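Local coordinates for assembly chaperone of ribosomal protein L4 (Acl4) (Chaetomium thermophilum, PDB 5TQB) that probably acts as a dedicated assembly chaperone that binds ribosomal protein L4 through a scaffold of paired, TPR-like helices, at residues B[264-269]-B[318-323]; B[301-306]-B[325-330]; B[250-255]-B[270-275]. All coordinates share one frame; numbering follows the deposited sequence.

Contact 1. Residues B[264-269]-B[318-323]; sequences VWYLGG and ERLGEH
Tyr-266 carries the whole of the 264-269 side of this contact, meeting Leu-320 with the face of its ring and His-323 with its hydroxyl. The tight part is the leucine. Its CG stands over the face, offset toward the ring atoms nearest CB, 4.0 Å from the Tyr-266 ring centroid and only 18° off the ring normal, a CH-pi contact. Both methyl groups lie beside it, Leu-320 CD1 reaching Tyr-266 CD2 at 3.8 Å and Leu-320 CD2 resting 3.9 Å from Tyr-266 CB. With CG anti to the backbone nitrogen (chi1 172°), the tyrosine reaches across to helix 318-333, and its OH arrives close to the plane of the imidazole. The Tyr-266 OH to His-323 ND1 hydrogen bond measures 2.5 Å, so short that the exact length is doubtful; either atom could supply the proton. The two rings meet rim to rim, their planes 53° apart. Tyr-266 OH is also hydrogen-bonded to the backbone of the partner protein's chain, which ties this buried polar atom into the interface between the chains. By contrast, Glu-318 and Glu-322, on the same short helical segment as the leucine, are exposed to solvent. Beside Leu-320, Cys-306 of helix 291-313 also touches Tyr-266; Trp-265 packs edge-to-face with Trp-302 of that helix, and Leu-267 lies against helix 228-240.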
loop_
_atom_site.group_PDB
_atom_site.type_symbol
_atom_site.label_atom_id
_atom_site.label_comp_id
_atom_site.label_asym_id
_atom_site.label_seq_id
_atom_site.Cartn_x
_atom_site.Cartn_y
_atom_site.Cartn_z
ATOM N N VAL B 264 -4.199 7.832 8.642
ATOM C CA VAL B 264 -4.463 8.410 7.329
ATOM C C VAL B 264 -5.724 9.276 7.336
ATOM O O VAL B 264 -5.779 10.288 6.637
ATOM C CB VAL B 264 -4.535 7.334 6.238
ATOM C CG1 VAL B 264 -4.980 7.929 4.901
ATOM C CG2 VAL B 264 -3.171 6.682 6.083
ATOM N N TRP B 265 -6.732 8.892 8.116
ATOM C CA TRP B 265 -7.918 9.731 8.249
ATOM C C TRP B 265 -7.509 11.060 8.881
ATOM O O TRP B 265 -7.964 12.123 8.471
ATOM C CB TRP B 265 -9.002 9.051 9.088
ATOM C CG TRP B 265 -9.822 8.036 8.338
ATOM C CD1 TRP B 265 -9.838 6.686 8.534
ATOM C CD2 TRP B 265 -10.748 8.298 7.276
ATOM N NE1 TRP B 265 -10.715 6.090 7.661
ATOM C CE2 TRP B 265 -11.286 7.056 6.876
ATOM C CE3 TRP B 265 -11.172 9.458 6.623
ATOM C CZ2 TRP B 265 -12.227 6.943 5.849
ATOM C CZ3 TRP B 265 -12.106 9.345 5.605
ATOM C CH2 TRP B 265 -12.626 8.097 5.231
ATOM N N TYR B 266 -6.623 10.987 9.866
ATOM C CA TYR B 266 -6.118 12.180 10.524
ATOM C C TYR B 266 -5.341 13.072 9.561
ATOM O O TYR B 266 -5.603 14.268 9.462
ATOM C CB TYR B 266 -5.225 11.801 11.700
ATOM C CG TYR B 266 -4.524 12.988 12.298
ATOM C CD1 TYR B 266 -5.194 13.852 13.150
ATOM C CD2 TYR B 266 -3.198 13.257 11.998
ATOM C CE1 TYR B 266 -4.564 14.942 13.694
ATOM C CE2 TYR B 266 -2.560 14.346 12.531
ATOM C CZ TYR B 266 -3.246 15.188 13.381
ATOM O OH TYR B 266 -2.602 16.278 13.920
ATOM N N LEU B 267 -4.386 12.490 8.849
ATOM C CA LEU B 267 -3.555 13.266 7.941
ATOM C C LEU B 267 -4.389 13.933 6.851
ATOM O O LEU B 267 -4.140 15.082 6.493
ATOM C CB LEU B 267 -2.460 12.388 7.331
ATOM C CG LEU B 267 -1.321 12.032 8.294
ATOM C CD1 LEU B 267 -0.414 10.960 7.684
ATOM C CD2 LEU B 267 -0.505 13.271 8.692
ATOM N N GLY B 268 -5.388 13.219 6.343
ATOM C CA GLY B 268 -6.263 13.757 5.315
ATOM C C GLY B 268 -7.122 14.877 5.869
ATOM O O GLY B 268 -7.351 15.891 5.208
ATOM N N GLY B 269 -7.600 14.691 7.093
ATOM C CA GLY B 269 -8.372 15.715 7.766
ATOM C C GLY B 269 -7.541 16.951 8.052
ATOM O O GLY B 269 -8.009 18.080 7.883
ATOM N N GLU B 318 -2.977 8.446 21.863
ATOM C CA GLU B 318 -3.811 9.399 22.593
ATOM C C GLU B 318 -3.651 10.839 22.103
ATOM O O GLU B 318 -4.638 11.554 21.957
ATOM C CB GLU B 318 -3.526 9.323 24.096
ATOM C CG GLU B 318 -3.963 8.009 24.738
ATOM C CD GLU B 318 -3.709 7.962 26.238
ATOM O OE1 GLU B 318 -2.964 8.827 26.750
ATOM O OE2 GLU B 318 -4.256 7.058 26.905
ATOM N N ARG B 319 -2.421 11.266 21.841
ATOM C CA ARG B 319 -2.181 12.647 21.421
ATOM C C ARG B 319 -2.822 12.970 20.069
ATOM O O ARG B 319 -3.310 14.080 19.855
ATOM C CB ARG B 319 -0.682 12.948 21.388
ATOM C CG ARG B 319 -0.036 12.908 22.759
ATOM C CD ARG B 319 1.242 13.720 22.804
ATOM N NE ARG B 319 2.361 13.029 22.177
ATOM C CZ ARG B 319 3.547 13.584 21.947
ATOM N NH1 ARG B 319 3.766 14.848 22.283
ATOM N NH2 ARG B 319 4.512 12.877 21.375
ATOM N N LEU B 320 -2.824 12.001 19.161
ATOM C CA LEU B 320 -3.459 12.184 17.860
ATOM C C LEU B 320 -4.973 12.251 18.020
ATOM O O LEU B 320 -5.650 13.016 17.330
ATOM C CB LEU B 320 -3.068 11.049 16.917
ATOM C CG LEU B 320 -3.605 11.118 15.487
ATOM C CD1 LEU B 320 -2.608 10.500 14.532
ATOM C CD2 LEU B 320 -4.952 10.409 15.360
ATOM N N GLY B 321 -5.495 11.450 18.943
ATOM C CA GLY B 321 -6.917 11.421 19.216
ATOM C C GLY B 321 -7.418 12.730 19.790
ATOM O O GLY B 321 -8.495 13.204 19.433
ATOM N N GLU B 322 -6.639 13.326 20.683
ATOM C CA GLU B 322 -7.048 14.582 21.297
ATOM C C GLU B 322 -6.926 15.744 20.320
ATOM O O GLU B 322 -7.714 16.682 20.373
ATOM C CB GLU B 322 -6.241 14.858 22.567
ATOM C CG GLU B 322 -6.407 13.790 23.651
ATOM C CD GLU B 322 -7.865 13.491 23.985
ATOM O OE1 GLU B 322 -8.685 14.435 24.008
ATOM O OE2 GLU B 322 -8.191 12.308 24.224
ATOM N N HIS B 323 -5.949 15.685 19.423
ATOM C CA HIS B 323 -5.766 16.764 18.459
ATOM C C HIS B 323 -6.899 16.794 17.442
ATOM O O HIS B 323 -7.353 17.866 17.040
ATOM C CB HIS B 323 -4.437 16.628 17.728
ATOM C CG HIS B 323 -4.070 17.842 16.931
ATOM N ND1 HIS B 323 -3.409 17.767 15.725
ATOM C CD2 HIS B 323 -4.264 19.160 17.176
ATOM C CE1 HIS B 323 -3.213 18.990 15.258
ATOM N NE2 HIS B 323 -3.726 19.852 16.119
#

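Contact 2. Residues B[301-306]-B[325-330]. With EDO (1,2-ethanediol), chain G.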
loop_
_atom_site.group_PDB
_atom_site.type_symbol
_atom_site.label_atom_id
_atom_site.label_comp_id
_atom_site.label_asym_id
_atom_site.label_seq_id
_atom_site.Cartn_x
_atom_site.Cartn_y
_atom_site.Cartn_z
ATOM N N LYS B 301 -15.354 15.905 8.245
ATOM C CA LYS B 301 -15.824 14.557 7.926
ATOM C C LYS B 301 -14.702 13.538 8.080
ATOM O O LYS B 301 -14.910 12.445 8.604
ATOM C CB LYS B 301 -16.381 14.507 6.502
ATOM C CG LYS B 301 -17.657 15.314 6.310
ATOM C CD LYS B 301 -18.050 15.423 4.840
ATOM C CE LYS B 301 -19.225 16.379 4.645
ATOM N NZ LYS B 301 -19.559 16.604 3.207
ATOM N N TRP B 302 -13.510 13.903 7.623
ATOM C CA TRP B 302 -12.347 13.038 7.757
ATOM C C TRP B 302 -11.989 12.831 9.228
ATOM O O TRP B 302 -11.676 11.715 9.646
ATOM C CB TRP B 302 -11.157 13.622 6.994
ATOM C CG TRP B 302 -11.173 13.318 5.524
ATOM C CD1 TRP B 302 -12.027 13.822 4.588
ATOM C CD2 TRP B 302 -10.284 12.439 4.821
ATOM N NE1 TRP B 302 -11.729 13.312 3.348
ATOM C CE2 TRP B 302 -10.664 12.460 3.463
ATOM C CE3 TRP B 302 -9.206 11.638 5.208
ATOM C CZ2 TRP B 302 -10.000 11.712 2.490
ATOM C CZ3 TRP B 302 -8.551 10.891 4.241
ATOM C CH2 TRP B 302 -8.949 10.934 2.899
ATOM N N LEU B 303 -12.052 13.904 10.015
ATOM C CA LEU B 303 -11.644 13.843 11.414
ATOM C C LEU B 303 -12.678 13.119 12.268
ATOM O O LEU B 303 -12.325 12.401 13.200
ATOM C CB LEU B 303 -11.394 15.249 11.959
ATOM C CG LEU B 303 -10.196 15.996 11.366
ATOM C CD1 LEU B 303 -10.195 17.439 11.845
ATOM C CD2 LEU B 303 -8.882 15.315 11.725
ATOM N N ARG B 304 -13.954 13.325 11.962
ATOM C CA ARG B 304 -15.016 12.576 12.622
ATOM C C ARG B 304 -14.780 11.094 12.370
ATOM O O ARG B 304 -14.824 10.279 13.292
ATOM C CB ARG B 304 -16.388 12.997 12.090
ATOM C CG ARG B 304 -16.840 14.377 12.561
ATOM C CD ARG B 304 -17.787 14.291 13.748
ATOM N NE ARG B 304 -18.089 15.608 14.305
ATOM C CZ ARG B 304 -18.986 16.455 13.804
ATOM N NH1 ARG B 304 -19.681 16.142 12.717
ATOM N NH2 ARG B 304 -19.182 17.628 14.388
ATOM N N GLN B 305 -14.498 10.762 11.116
ATOM C CA GLN B 305 -14.290 9.377 10.721
ATOM C C GLN B 305 -13.023 8.822 11.358
ATOM O O GLN B 305 -12.940 7.630 11.652
ATOM C CB GLN B 305 -14.207 9.270 9.201
ATOM C CG GLN B 305 -14.140 7.839 8.682
ATOM C CD GLN B 305 -15.380 7.036 9.022
ATOM O OE1 GLN B 305 -16.466 7.588 9.203
ATOM N NE2 GLN B 305 -15.224 5.723 9.110
ATOM N N CYS B 306 -12.037 9.688 11.573
ATOM C CA CYS B 306 -10.813 9.278 12.243
ATOM C C CYS B 306 -11.128 8.803 13.657
ATOM O O CYS B 306 -10.730 7.707 14.048
ATOM C CB CYS B 306 -9.802 10.425 12.281
ATOM S SG CYS B 306 -8.394 10.140 13.377
ATOM N N LYS B 325 -9.886 15.966 17.983
ATOM C CA LYS B 325 -10.995 16.608 18.678
ATOM C C LYS B 325 -10.850 18.130 18.647
ATOM O O LYS B 325 -11.808 18.831 18.321
ATOM C CB LYS B 325 -11.098 16.107 20.119
ATOM C CG LYS B 325 -11.510 14.645 20.230
ATOM C CD LYS B 325 -11.524 14.178 21.675
ATOM C CE LYS B 325 -11.625 12.664 21.771
ATOM N NZ LYS B 325 -11.647 12.198 23.186
ATOM N N GLU B 326 -9.656 18.634 18.971
ATOM C CA GLU B 326 -9.399 20.079 18.970
ATOM C C GLU B 326 -9.731 20.686 17.616
ATOM O O GLU B 326 -10.329 21.759 17.538
ATOM C CB GLU B 326 -7.929 20.386 19.265
ATOM C CG GLU B 326 -7.445 20.070 20.666
ATOM C CD GLU B 326 -5.979 20.437 20.852
ATOM O OE1 GLU B 326 -5.620 21.597 20.556
ATOM O OE2 GLU B 326 -5.183 19.569 21.273
ATOM N N LEU B 327 -9.327 19.992 16.554
ATOM C CA LEU B 327 -9.526 20.477 15.192
ATOM C C LEU B 327 -11.005 20.540 14.821
ATOM O O LEU B 327 -11.448 21.489 14.178
ATOM C CB LEU B 327 -8.761 19.599 14.200
ATOM C CG LEU B 327 -7.231 19.709 14.263
ATOM C CD1 LEU B 327 -6.559 18.565 13.506
ATOM C CD2 LEU B 327 -6.759 21.062 13.723
ATOM N N ILE B 328 -11.773 19.537 15.233
ATOM C CA ILE B 328 -13.204 19.530 14.964
ATOM C C ILE B 328 -13.879 20.673 15.715
ATOM O O ILE B 328 -14.655 21.429 15.134
ATOM C CB ILE B 328 -13.848 18.188 15.351
ATOM C CG1 ILE B 328 -13.339 17.082 14.422
ATOM C CG2 ILE B 328 -15.366 18.274 15.257
ATOM C CD1 ILE B 328 -13.736 15.681 14.832
ATOM N N ALA B 329 -13.577 20.793 17.004
ATOM C CA ALA B 329 -14.135 21.858 17.833
ATOM C C ALA B 329 -13.811 23.220 17.236
ATOM O O ALA B 329 -14.627 24.147 17.283
ATOM C CB ALA B 329 -13.588 21.763 19.244
ATOM N N SER B 330 -12.618 23.329 16.663
ATOM C CA SER B 330 -12.174 24.561 16.028
ATOM C C SER B 330 -12.978 24.897 14.770
ATOM O O SER B 330 -13.430 26.030 14.601
ATOM C CB SER B 330 -10.697 24.457 15.675
ATOM O OG SER B 330 -10.349 25.410 14.691
HETATM C C1 EDO G . -15.532 4.550 5.644
HETATM O O1 EDO G . -14.676 4.563 4.522
HETATM C C2 EDO G . -15.168 3.397 6.557
HETATM O O2 EDO G . -13.970 3.689 7.246
#
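An antiparallel helical hairpin, made of helices 291-313 and 318-333 at the C-terminal end of this all-helical, TPR-like solenoid, is held together here by Leu-303 and Ile-328. Helix-turn-helix pairing of this kind is the building principle of TPR-type folds. The short axes run at 143° to each other and approach to 9.6 Å, close enough for side chains to mesh directly. Leu-303 supplies two surfaces. Its CB meets Ile-328, with Leu-303 CB to Ile-328 CG1 at 3.6 Å, the two side chains sliding past each other in opposite senses. The CD1 methyl of Leu-303 reaches the preceding residue of that helix, touching Leu-327 CB at 3.5 Å, where the two leucines cross at about a right angle. Leu-303 thus touches both Leu-327 and Ile-328, and Leu-327 is backed in turn by Tyr-270 of helix 262-281.

Ile-328 also reaches the main chain opposite: its CD1 lies 3.7 Å from Arg-304 N. Arg-304 is exposed, and its chain, bent at chi2 (-98°), turns so that its CG and the NE end of the guanidinium cross Ile-328 at a slant. The approach is apolar rather than ionic, with Arg-304 NE 3.9 Å from Ile-328 CG2, and it forms the outer margin of the interface. Further along helix 318-333, Arg-304 also touches Ile-332. Gln-305 turns to another side of its helix, where it packs on Trp-265. There its amide meets a 1,2-ethanediol molecule, probably from the crystallisation liquor: Gln-305 NE2 donates to O2 of the diol over 3.0 Å, a weak bond bent to 121° at the hydrogen.

Contact 3. Residues B[250-255]-B[270-275]; sequences VTERLI and YARYRL. With EDO (1,2-ethanediol), chain F.
A polar contact within a buried interface, Thr-251 and Glu-252 with Arg-272, links helix 244-257 to the helix that follows it, 262-281, in the C-terminal part of the helical solenoid. Arg-272 spans the gap. Its chain runs out extended from CG to NE and presents the edge of the guanidinium to the other helix. The main bond is Arg-272 NH2 to Thr-251 OG1, 3.2 Å long and nearly straight at 169°, with the hydroxyl oxygen lying almost in the guanidinium plane. Thr-251 OG1 sits between its own backbone nitrogen and carbonyl carbon (chi1 54°), turned toward the arginine while hydrogen-bonded to the main-chain carbonyl of Ala-247 and also to that of Leu-248. Its hydroxyl therefore accepts from the arginine and has its own proton to give to a carbonyl one turn back.

Beyond NH1 the guanidinium also meets a carboxylate, near its plane. Glu-252 OE1 stands 3.9 Å from Arg-272 NH1, a long salt bridge, with the two flat groups turned 39° from each other. Arg-272 NH2 has a further bond to the carbonyl oxygen of Gly-268 in its own helix, NH1 a weak one to that of Leu-248, and the guanidinium makes a cation-pi contact with Trp-302 of helix 291-313. Past the glutamate, a 1,2-ethanediol molecule touches Ile-255 CG2 with its C1 at 3.5 Å and makes a weak bond from O1 to the carbonyl oxygen of Glu-252.

Chemically, a buried guanidinium has been given a hydroxyl, two carbonyls, an indole and a rather distant carboxylate. Such surroundings would probably keep Arg-272 charged, while the straight NH2 bond and its Gly-268 partner restrict its rotation.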
loop_
_atom_site.group_PDB
_atom_site.type_symbol
_atom_site.label_atom_id
_atom_site.label_comp_id
_atom_site.label_asym_id
_atom_site.label_seq_id
_atom_site.Cartn_x
_atom_site.Cartn_y
_atom_site.Cartn_z
ATOM N N VAL B 250 -3.142 11.985 -2.583
ATOM C CA VAL B 250 -2.444 10.843 -2.000
ATOM C C VAL B 250 -3.247 10.221 -0.851
ATOM O O VAL B 250 -3.332 8.995 -0.755
ATOM C CB VAL B 250 -1.025 11.222 -1.518
ATOM C CG1 VAL B 250 -0.329 10.029 -0.862
ATOM C CG2 VAL B 250 -0.191 11.732 -2.681
ATOM N N THR B 251 -3.841 11.049 0.007
ATOM C CA THR B 251 -4.615 10.528 1.139
ATOM C C THR B 251 -5.911 9.849 0.692
ATOM O O THR B 251 -6.401 8.939 1.363
ATOM C CB THR B 251 -4.962 11.620 2.195
ATOM O OG1 THR B 251 -5.617 12.730 1.568
ATOM C CG2 THR B 251 -3.713 12.098 2.911
ATOM N N GLU B 252 -6.468 10.286 -0.433
ATOM C CA GLU B 252 -7.699 9.689 -0.931
ATOM C C GLU B 252 -7.436 8.293 -1.505
ATOM O O GLU B 252 -8.221 7.372 -1.278
ATOM C CB GLU B 252 -8.366 10.591 -1.969
ATOM C CG GLU B 252 -9.791 10.160 -2.287
ATOM C CD GLU B 252 -10.629 11.254 -2.924
ATOM O OE1 GLU B 252 -10.457 12.438 -2.557
ATOM O OE2 GLU B 252 -11.471 10.923 -3.789
ATOM N N ARG B 253 -6.330 8.139 -2.232
ATOM C CA ARG B 253 -5.907 6.828 -2.725
ATOM C C ARG B 253 -5.639 5.883 -1.559
ATOM O O ARG B 253 -6.048 4.724 -1.583
ATOM C CB ARG B 253 -4.643 6.959 -3.582
ATOM C CG ARG B 253 -3.985 5.631 -4.012
ATOM C CD ARG B 253 -4.583 5.074 -5.293
ATOM N NE ARG B 253 -4.166 5.839 -6.467
ATOM C CZ ARG B 253 -3.011 5.671 -7.107
ATOM N NH1 ARG B 253 -2.134 4.762 -6.695
ATOM N NH2 ARG B 253 -2.727 6.422 -8.164
ATOM N N LEU B 254 -4.941 6.375 -0.542
ATOM C CA LEU B 254 -4.601 5.540 0.600
ATOM C C LEU B 254 -5.846 4.987 1.291
ATOM O O LEU B 254 -5.882 3.814 1.657
ATOM C CB LEU B 254 -3.727 6.312 1.590
ATOM C CG LEU B 254 -2.276 6.537 1.150
ATOM C CD1 LEU B 254 -1.583 7.552 2.052
ATOM C CD2 LEU B 254 -1.496 5.228 1.146
ATOM N N ILE B 255 -6.866 5.827 1.455
ATOM C CA ILE B 255 -8.116 5.416 2.095
ATOM C C ILE B 255 -8.897 4.454 1.204
ATOM O O ILE B 255 -9.673 3.629 1.690
ATOM C CB ILE B 255 -8.991 6.649 2.445
ATOM C CG1 ILE B 255 -8.384 7.421 3.615
ATOM C CG2 ILE B 255 -10.419 6.254 2.810
ATOM C CD1 ILE B 255 -8.328 6.649 4.937
ATOM N N TYR B 270 -6.304 16.737 8.486
ATOM C CA TYR B 270 -5.420 17.845 8.817
ATOM C C TYR B 270 -4.993 18.579 7.556
ATOM O O TYR B 270 -4.939 19.811 7.533
ATOM C CB TYR B 270 -4.191 17.356 9.581
ATOM C CG TYR B 270 -3.370 18.488 10.160
ATOM C CD1 TYR B 270 -2.077 18.734 9.718
ATOM C CD2 TYR B 270 -3.901 19.325 11.139
ATOM C CE1 TYR B 270 -1.330 19.773 10.242
ATOM C CE2 TYR B 270 -3.163 20.361 11.670
ATOM C CZ TYR B 270 -1.877 20.582 11.219
ATOM O OH TYR B 270 -1.136 21.616 11.742
ATOM N N ALA B 271 -4.693 17.817 6.505
ATOM C CA ALA B 271 -4.298 18.414 5.234
ATOM C C ALA B 271 -5.414 19.308 4.704
ATOM O O ALA B 271 -5.159 20.349 4.100
ATOM C CB ALA B 271 -3.960 17.335 4.221
ATOM N N ARG B 272 -6.654 18.898 4.943
ATOM C CA ARG B 272 -7.805 19.631 4.447
ATOM C C ARG B 272 -8.089 20.833 5.343
ATOM O O ARG B 272 -8.565 21.871 4.876
ATOM C CB ARG B 272 -9.014 18.690 4.348
ATOM C CG ARG B 272 -8.914 17.719 3.169
ATOM C CD ARG B 272 -9.927 16.586 3.243
ATOM N NE ARG B 272 -9.874 15.750 2.045
ATOM C CZ ARG B 272 -8.909 14.872 1.777
ATOM N NH1 ARG B 272 -8.949 14.167 0.656
ATOM N NH2 ARG B 272 -7.900 14.695 2.620
ATOM N N TYR B 273 -7.764 20.700 6.626
ATOM C CA TYR B 273 -7.892 21.806 7.573
ATOM C C TYR B 273 -6.898 22.911 7.233
ATOM O O TYR B 273 -7.250 24.096 7.226
ATOM C CB TYR B 273 -7.653 21.311 9.003
ATOM C CG TYR B 273 -7.698 22.399 10.047
ATOM C CD1 TYR B 273 -6.557 23.116 10.374
ATOM C CD2 TYR B 273 -8.877 22.706 10.711
ATOM C CE1 TYR B 273 -6.587 24.113 11.325
ATOM C CE2 TYR B 273 -8.917 23.704 11.669
ATOM C CZ TYR B 273 -7.767 24.405 11.972
ATOM O OH TYR B 273 -7.795 25.400 12.928
ATOM N N ARG B 274 -5.659 22.515 6.957
ATOM C CA ARG B 274 -4.597 23.452 6.595
ATOM C C ARG B 274 -4.944 24.155 5.294
ATOM O O ARG B 274 -4.774 25.368 5.160
ATOM C CB ARG B 274 -3.262 22.715 6.432
ATOM C CG ARG B 274 -2.745 22.076 7.708
ATOM C CD ARG B 274 -2.114 23.103 8.609
ATOM N NE ARG B 274 -0.862 23.593 8.052
ATOM C CZ ARG B 274 -0.287 24.743 8.389
ATOM N NH1 ARG B 274 0.854 25.093 7.815
ATOM N NH2 ARG B 274 -0.854 25.543 9.289
ATOM N N LEU B 275 -5.434 23.377 4.336
ATOM C CA LEU B 275 -5.827 23.918 3.045
ATOM C C LEU B 275 -6.956 24.936 3.214
ATOM O O LEU B 275 -6.997 25.954 2.524
ATOM C CB LEU B 275 -6.258 22.783 2.114
ATOM C CG LEU B 275 -6.618 23.178 0.682
ATOM C CD1 LEU B 275 -5.453 23.887 -0.004
ATOM C CD2 LEU B 275 -7.037 21.953 -0.110
HETATM C C1 EDO F . -11.687 6.378 -0.486
HETATM O O1 EDO F . -11.536 7.265 -1.573
HETATM C C2 EDO F . -12.657 5.277 -0.854
HETATM O O2 EDO F . -12.827 4.402 0.243
#

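Overall arrangement
All three contacts lie on one side of the chain's centre and share a cluster of four helices. Contacts 1 and 2, about 8 Å apart between centres, both use helix 318-333; contacts 1 and 3, about 11 Å apart, both use helix 262-281. Trp-302 of contact 2 lies between the others: its CE3 is 3.3 Å from Trp-265 CE3, and its CZ3 is 3.5 Å from Ile-255 CG1. Contacts 2 and 3, about 13 Å apart, also meet through a probable hydrogen bond, Ser-330 OG to Tyr-273 OH at 3.1 Å. The other protein chain meets contacts 1 and 3, but contact 2 only by a long, weak ion pair of Glu-326, consistent with binding beside the former two.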